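Local coordinates for protein uncharacterized metal-dependent hydrolase (Pyrococcus furiosus, PDB 3ICJ) that binds two zinc ions and probably hydrolyses carbon-nitrogen bonds other than peptide bonds, as a member of the amidohydrolase family, at residues Lys91-Phe97 with Glu493-Arg499; Met37-Ile41 with Ala74-Ala78. One frame throughout, in Å; residues are numbered along the deposited sequence.

In the fold
The two contacts lie in neighbouring sheets on the same side of the chain's centre. Contact 2 packs helix 71-81 on a four-stranded sheet formed by N-terminal residues alone, whereas contact 1 pairs the late strand 494-497 with strand 92-102, part of a separate, larger sheet, which runs on to the zinc ligand H101. Their centres lie about 17 Å apart, and they meet where Y494 of contact 1 packs on strand 37-41, its hydroxyl atom OH against K38 CD and its ring atom CE1 against L40 CD1, each 3.9 Å away. Neither contact reaches the zinc site.

Contact 1: residues Lys91-Phe97 with Glu493-Arg499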
loop_
_atom_site.group_PDB
_atom_site.type_symbol
_atom_site.label_atom_id
_atom_site.label_comp_id
_atom_site.label_asym_id
_atom_site.label_seq_id
_atom_site.Cartn_x
_atom_site.Cartn_y
_atom_site.Cartn_z
ATOM N N LYS A 91 -17.868 19.649 -16.142
ATOM C CA LYS A 91 -17.302 18.508 -15.420
ATOM C C LYS A 91 -16.488 18.953 -14.213
ATOM O O LYS A 91 -16.144 20.134 -14.071
ATOM C CB LYS A 91 -16.442 17.629 -16.335
ATOM C CG LYS A 91 -17.251 16.691 -17.226
ATOM C CD LYS A 91 -16.317 15.817 -18.059
ATOM C CE LYS A 91 -16.983 15.334 -19.330
ATOM N NZ LYS A 91 -17.191 16.461 -20.288
ATOM N N PHE A 92 -16.176 17.997 -13.351
ATOM C CA PHE A 92 -15.439 18.277 -12.116
ATOM C C PHE A 92 -13.984 17.803 -12.182
ATOM O O PHE A 92 -13.691 16.765 -12.765
ATOM C CB PHE A 92 -16.162 17.667 -10.911
ATOM C CG PHE A 92 -17.554 18.228 -10.692
ATOM C CD1 PHE A 92 -17.763 19.272 -9.792
ATOM C CD2 PHE A 92 -18.647 17.727 -11.396
ATOM C CE1 PHE A 92 -19.045 19.815 -9.607
ATOM C CE2 PHE A 92 -19.926 18.253 -11.208
ATOM C CZ PHE A 92 -20.122 19.297 -10.310
ATOM N N VAL A 93 -13.078 18.596 -11.617
ATOM C CA VAL A 93 -11.672 18.205 -11.491
ATOM C C VAL A 93 -11.322 18.135 -9.989
ATOM O O VAL A 93 -11.874 18.887 -9.188
ATOM C CB VAL A 93 -10.741 19.186 -12.247
ATOM C CG1 VAL A 93 -9.277 18.799 -12.114
ATOM C CG2 VAL A 93 -11.109 19.271 -13.741
ATOM N N MET A 94 -10.419 17.229 -9.617
ATOM C CA MET A 94 -9.880 17.183 -8.234
ATOM C C MET A 94 -8.422 16.683 -8.246
ATOM O O MET A 94 -8.008 16.033 -9.221
ATOM C CB MET A 94 -10.787 16.299 -7.329
ATOM C CG MET A 94 -10.760 14.756 -7.595
ATOM S SD MET A 94 -11.601 13.738 -6.316
ATOM C CE MET A 94 -10.251 13.521 -5.146
ATOM N N PRO A 95 -7.636 16.964 -7.173
ATOM C CA PRO A 95 -6.298 16.375 -7.098
ATOM C C PRO A 95 -6.412 14.855 -7.171
ATOM O O PRO A 95 -7.372 14.273 -6.618
ATOM C CB PRO A 95 -5.795 16.812 -5.707
ATOM C CG PRO A 95 -6.610 18.040 -5.384
ATOM C CD PRO A 95 -7.963 17.737 -5.953
ATOM N N ALA A 96 -5.484 14.226 -7.896
ATOM C CA ALA A 96 -5.474 12.783 -8.004
ATOM C C ALA A 96 -5.210 12.141 -6.639
ATOM O O ALA A 96 -4.626 12.767 -5.738
ATOM C CB ALA A 96 -4.447 12.316 -9.041
ATOM N N PHE A 97 -5.689 10.911 -6.483
ATOM C CA PHE A 97 -5.478 10.171 -5.248
ATOM C C PHE A 97 -4.000 9.873 -5.050
ATOM O O PHE A 97 -3.248 9.733 -6.015
ATOM C CB PHE A 97 -6.300 8.884 -5.233
ATOM C CG PHE A 97 -7.782 9.125 -5.131
ATOM C CD1 PHE A 97 -8.345 9.544 -3.939
ATOM C CD2 PHE A 97 -8.608 8.957 -6.247
ATOM C CE1 PHE A 97 -9.723 9.801 -3.837
ATOM C CE2 PHE A 97 -10.003 9.185 -6.147
ATOM C CZ PHE A 97 -10.545 9.618 -4.939
ATOM N N GLU A 493 -1.303 16.811 -10.827
ATOM C CA GLU A 493 -1.872 15.470 -10.845
ATOM C C GLU A 493 -3.345 15.654 -10.539
ATOM O O GLU A 493 -3.725 16.017 -9.427
ATOM C CB GLU A 493 -1.190 14.534 -9.826
ATOM C CG GLU A 493 0.332 14.390 -9.969
ATOM C CD GLU A 493 0.782 13.572 -11.173
ATOM O OE1 GLU A 493 -0.069 13.067 -11.944
ATOM O OE2 GLU A 493 2.003 13.440 -11.352
ATOM N N TYR A 494 -4.169 15.475 -11.562
ATOM C CA TYR A 494 -5.590 15.716 -11.430
ATOM C C TYR A 494 -6.383 14.620 -12.083
ATOM O O TYR A 494 -5.894 13.938 -12.996
ATOM C CB TYR A 494 -5.979 17.076 -12.047
ATOM C CG TYR A 494 -5.711 17.179 -13.543
ATOM C CD1 TYR A 494 -6.675 16.792 -14.479
ATOM C CD2 TYR A 494 -4.504 17.699 -14.019
ATOM C CE1 TYR A 494 -6.435 16.893 -15.841
ATOM C CE2 TYR A 494 -4.257 17.809 -15.386
ATOM C CZ TYR A 494 -5.222 17.407 -16.288
ATOM O OH TYR A 494 -4.971 17.515 -17.635
ATOM N N ILE A 495 -7.629 14.471 -11.647
ATOM C CA ILE A 495 -8.535 13.555 -12.319
ATOM C C ILE A 495 -9.816 14.309 -12.674
ATOM O O ILE A 495 -10.164 15.291 -12.018
ATOM C CB ILE A 495 -8.827 12.274 -11.475
ATOM C CG1 ILE A 495 -9.348 12.642 -10.080
ATOM C CG2 ILE A 495 -7.577 11.390 -11.404
ATOM C CD1 ILE A 495 -9.819 11.461 -9.235
ATOM N N ILE A 496 -10.487 13.859 -13.730
ATOM C CA ILE A 496 -11.699 14.511 -14.233
ATOM C C ILE A 496 -12.897 13.585 -14.005
ATOM O O ILE A 496 -12.881 12.424 -14.400
ATOM C CB ILE A 496 -11.569 14.892 -15.737
ATOM C CG1 ILE A 496 -10.338 15.794 -15.960
ATOM C CG2 ILE A 496 -12.860 15.556 -16.262
ATOM C CD1 ILE A 496 -9.964 15.992 -17.427
ATOM N N LEU A 497 -13.930 14.118 -13.360
ATOM C CA LEU A 497 -15.093 13.336 -12.956
ATOM C C LEU A 497 -16.377 13.939 -13.557
ATOM O O LEU A 497 -16.502 15.172 -13.669
ATOM C CB LEU A 497 -15.172 13.310 -11.416
ATOM C CG LEU A 497 -14.015 12.670 -10.644
ATOM C CD1 LEU A 497 -14.047 13.090 -9.195
ATOM C CD2 LEU A 497 -14.055 11.139 -10.781
ATOM N N ASP A 498 -17.301 13.068 -13.966
ATOM C CA ASP A 498 -18.630 13.484 -14.427
ATOM C C ASP A 498 -19.504 14.045 -13.303
ATOM O O ASP A 498 -20.246 14.992 -13.522
ATOM C CB ASP A 498 -19.366 12.320 -15.104
ATOM C CG ASP A 498 -18.750 11.930 -16.430
ATOM O OD1 ASP A 498 -18.098 12.782 -17.074
ATOM O OD2 ASP A 498 -18.918 10.761 -16.829
ATOM N N ARG A 499 -19.423 13.441 -12.119
ATOM C CA ARG A 499 -20.222 13.851 -10.954
ATOM C C ARG A 499 -19.373 14.617 -9.931
ATOM O O ARG A 499 -18.155 14.447 -9.882
ATOM C CB ARG A 499 -20.860 12.623 -10.278
ATOM C CG ARG A 499 -19.859 11.509 -9.963
ATOM C CD ARG A 499 -20.227 10.645 -8.758
ATOM N NE ARG A 499 -19.276 9.538 -8.572
ATOM C CZ ARG A 499 -18.112 9.623 -7.924
ATOM N NH1 ARG A 499 -17.333 8.552 -7.823
ATOM N NH2 ARG A 499 -17.720 10.768 -7.376
#
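F92 and L497 form one hydrogen-bonded pair of an antiparallel beta ladder, M94 and I495 the next, joining the start of strand 92-102 to the late strand 494-497 of the amidohydrolase fold across almost 400 residues. The bond from L497 N to F92 O is short and nearly straight (2.7 Å, 174° at the hydrogen), and M94 N reaches I495 O in the carbonyl plane. Beyond P95 the ladder ends differently: A96 N lies 2.9 Å from E493 O but approaches from above the carbonyl plane, 50° out of it. The E493 carboxylate turns away, to a salt bridge with R289.

Apolar side chains on the M94 face form a continuous cluster. M94 and I495 run side by side, CG against CG1 at 3.6 Å. In I495, CG1 sits between the backbone N and the carbonyl carbon (chi1 55°), which carries CD1 to F97 CE2, 3.8 Å away, while the M94 sulfur lies against L497 CD1. W443 and L467 border this cluster.

On the other face V93 spreads its two methyls, CG1 against Y494 CB at 3.7 Å and CG2 beside I496 CG1, the V93 and I496 side chains pointing the same way.

At the F92 end of the ladder, the carbonyl oxygens of L497 and D498 lie at the ring edge, D498 O in the ring plane and 3.8 Å from F92 CD2.

Contact 2: residues Met37-Ile41 with Ala74-Ala78; sequences MKALI and ALRIA
Strand 37-41 and the 74-78 turn of helix 71-81 run nearly antiparallel, their axes 158° apart in direction and 8.2 Å apart at closest approach. The backbones come nearest at A39 and A74, whose CA atoms are 6.1 Å apart, a spacing consistent with the small side chains of both residues. M37, A39 and I41, every second residue of the strand, direct their CB atoms at the helix, and K38 and L40 between them point away from it.

All the contacts between side chains are apolar. At the centre, the A39 methyl lies 3.7 Å from A78 CB and equally close to the carbonyl oxygen of A74. That oxygen already accepts the helical bond from A78 N, so the methyl rests on a peptide group whose polar atom is satisfied.

At one end the extended M37 side chain, with CG anti to the backbone N (chi1 180°), reaches across to the helix. Its sulfur lies over A78 CA at 3.9 Å, and the bend at the last torsion directs CE to I77 CG2, the two side chains crossing at about a right angle. At the other end I41 divides its contacts between two branches: CG2 meets A74 CB at 4.1 Å, while CD1 meets L75 CD1 at 4.2 Å. V59 of strand 57-61 and I85 of strand 84-87 extend the apolar surface under the helix.

This is helix-on-sheet packing, with helix 71-81 laid over one face of a small mixed sheet in which strand 37-41 is an inner strand.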
loop_
_atom_site.group_PDB
_atom_site.type_symbol
_atom_site.label_atom_id
_atom_site.label_comp_id
_atom_site.label_asym_id
_atom_site.label_seq_id
_atom_site.Cartn_x
_atom_site.Cartn_y
_atom_site.Cartn_z
ATOM N N MET A 37 1.514 23.662 -22.532
ATOM C CA MET A 37 0.632 24.404 -21.636
ATOM C C MET A 37 -0.827 24.040 -21.938
ATOM O O MET A 37 -1.222 23.976 -23.101
ATOM C CB MET A 37 0.842 25.929 -21.753
ATOM C CG MET A 37 -0.082 26.735 -20.818
ATOM S SD MET A 37 -0.512 28.421 -21.319
ATOM C CE MET A 37 0.399 29.360 -20.113
ATOM N N LYS A 38 -1.607 23.784 -20.893
ATOM C CA LYS A 38 -3.058 23.600 -21.022
ATOM C C LYS A 38 -3.880 24.368 -19.986
ATOM O O LYS A 38 -3.496 24.490 -18.819
ATOM C CB LYS A 38 -3.476 22.116 -21.085
ATOM C CG LYS A 38 -2.933 21.210 -19.991
ATOM C CD LYS A 38 -3.189 19.729 -20.306
ATOM C CE LYS A 38 -2.390 19.270 -21.527
ATOM N NZ LYS A 38 -2.782 17.913 -21.984
ATOM N N ALA A 39 -5.002 24.910 -20.445
ATOM C CA ALA A 39 -5.983 25.507 -19.574
ATOM C C ALA A 39 -7.244 24.638 -19.587
ATOM O O ALA A 39 -7.803 24.361 -20.645
ATOM C CB ALA A 39 -6.291 26.950 -20.003
ATOM N N LEU A 40 -7.648 24.176 -18.410
ATOM C CA LEU A 40 -8.933 23.489 -18.222
ATOM C C LEU A 40 -9.920 24.558 -17.771
ATOM O O LEU A 40 -9.729 25.179 -16.724
ATOM C CB LEU A 40 -8.815 22.390 -17.153
ATOM C CG LEU A 40 -7.565 21.513 -17.135
ATOM C CD1 LEU A 40 -7.580 20.638 -15.892
ATOM C CD2 LEU A 40 -7.489 20.652 -18.378
ATOM N N ILE A 41 -10.961 24.793 -18.570
ATOM C CA ILE A 41 -11.908 25.903 -18.334
ATOM C C ILE A 41 -13.361 25.415 -18.277
ATOM O O ILE A 41 -13.621 24.239 -18.550
ATOM C CB ILE A 41 -11.746 27.032 -19.398
ATOM C CG1 ILE A 41 -11.996 26.514 -20.817
ATOM C CG2 ILE A 41 -10.341 27.676 -19.322
ATOM C CD1 ILE A 41 -12.437 27.593 -21.740
ATOM N N ALA A 74 -8.056 32.268 -16.902
ATOM C CA ALA A 74 -7.371 31.076 -17.403
ATOM C C ALA A 74 -7.400 30.973 -18.938
ATOM O O ALA A 74 -6.409 30.593 -19.562
ATOM C CB ALA A 74 -7.987 29.825 -16.797
ATOM N N LEU A 75 -8.546 31.307 -19.525
ATOM C CA LEU A 75 -8.696 31.318 -20.972
ATOM C C LEU A 75 -7.776 32.375 -21.599
ATOM O O LEU A 75 -7.083 32.102 -22.586
ATOM C CB LEU A 75 -10.166 31.528 -21.346
ATOM C CG LEU A 75 -10.538 31.647 -22.821
ATOM C CD1 LEU A 75 -10.007 30.469 -23.635
ATOM C CD2 LEU A 75 -12.054 31.759 -22.977
ATOM N N ARG A 76 -7.753 33.561 -20.998
ATOM C CA ARG A 76 -6.946 34.675 -21.489
ATOM C C ARG A 76 -5.439 34.371 -21.392
ATOM O O ARG A 76 -4.690 34.737 -22.286
ATOM C CB ARG A 76 -7.299 35.956 -20.724
ATOM C CG ARG A 76 -6.749 37.250 -21.300
ATOM C CD ARG A 76 -7.622 37.831 -22.408
ATOM N NE ARG A 76 -7.018 37.650 -23.725
ATOM C CZ ARG A 76 -6.101 38.462 -24.253
ATOM N NH1 ARG A 76 -5.621 38.210 -25.467
ATOM N NH2 ARG A 76 -5.657 39.521 -23.573
ATOM N N ILE A 77 -5.011 33.720 -20.308
ATOM C CA ILE A 77 -3.595 33.341 -20.154
ATOM C C ILE A 77 -3.149 32.388 -21.279
ATOM O O ILE A 77 -2.110 32.605 -21.930
ATOM C CB ILE A 77 -3.299 32.745 -18.750
ATOM C CG1 ILE A 77 -3.468 33.818 -17.672
ATOM C CG2 ILE A 77 -1.865 32.158 -18.683
ATOM C CD1 ILE A 77 -3.316 33.305 -16.210
ATOM N N ALA A 78 -3.968 31.372 -21.532
ATOM C CA ALA A 78 -3.694 30.376 -22.560
ATOM C C ALA A 78 -3.782 30.940 -23.975
ATOM O O ALA A 78 -3.054 30.494 -24.875
ATOM C CB ALA A 78 -4.628 29.196 -22.399
#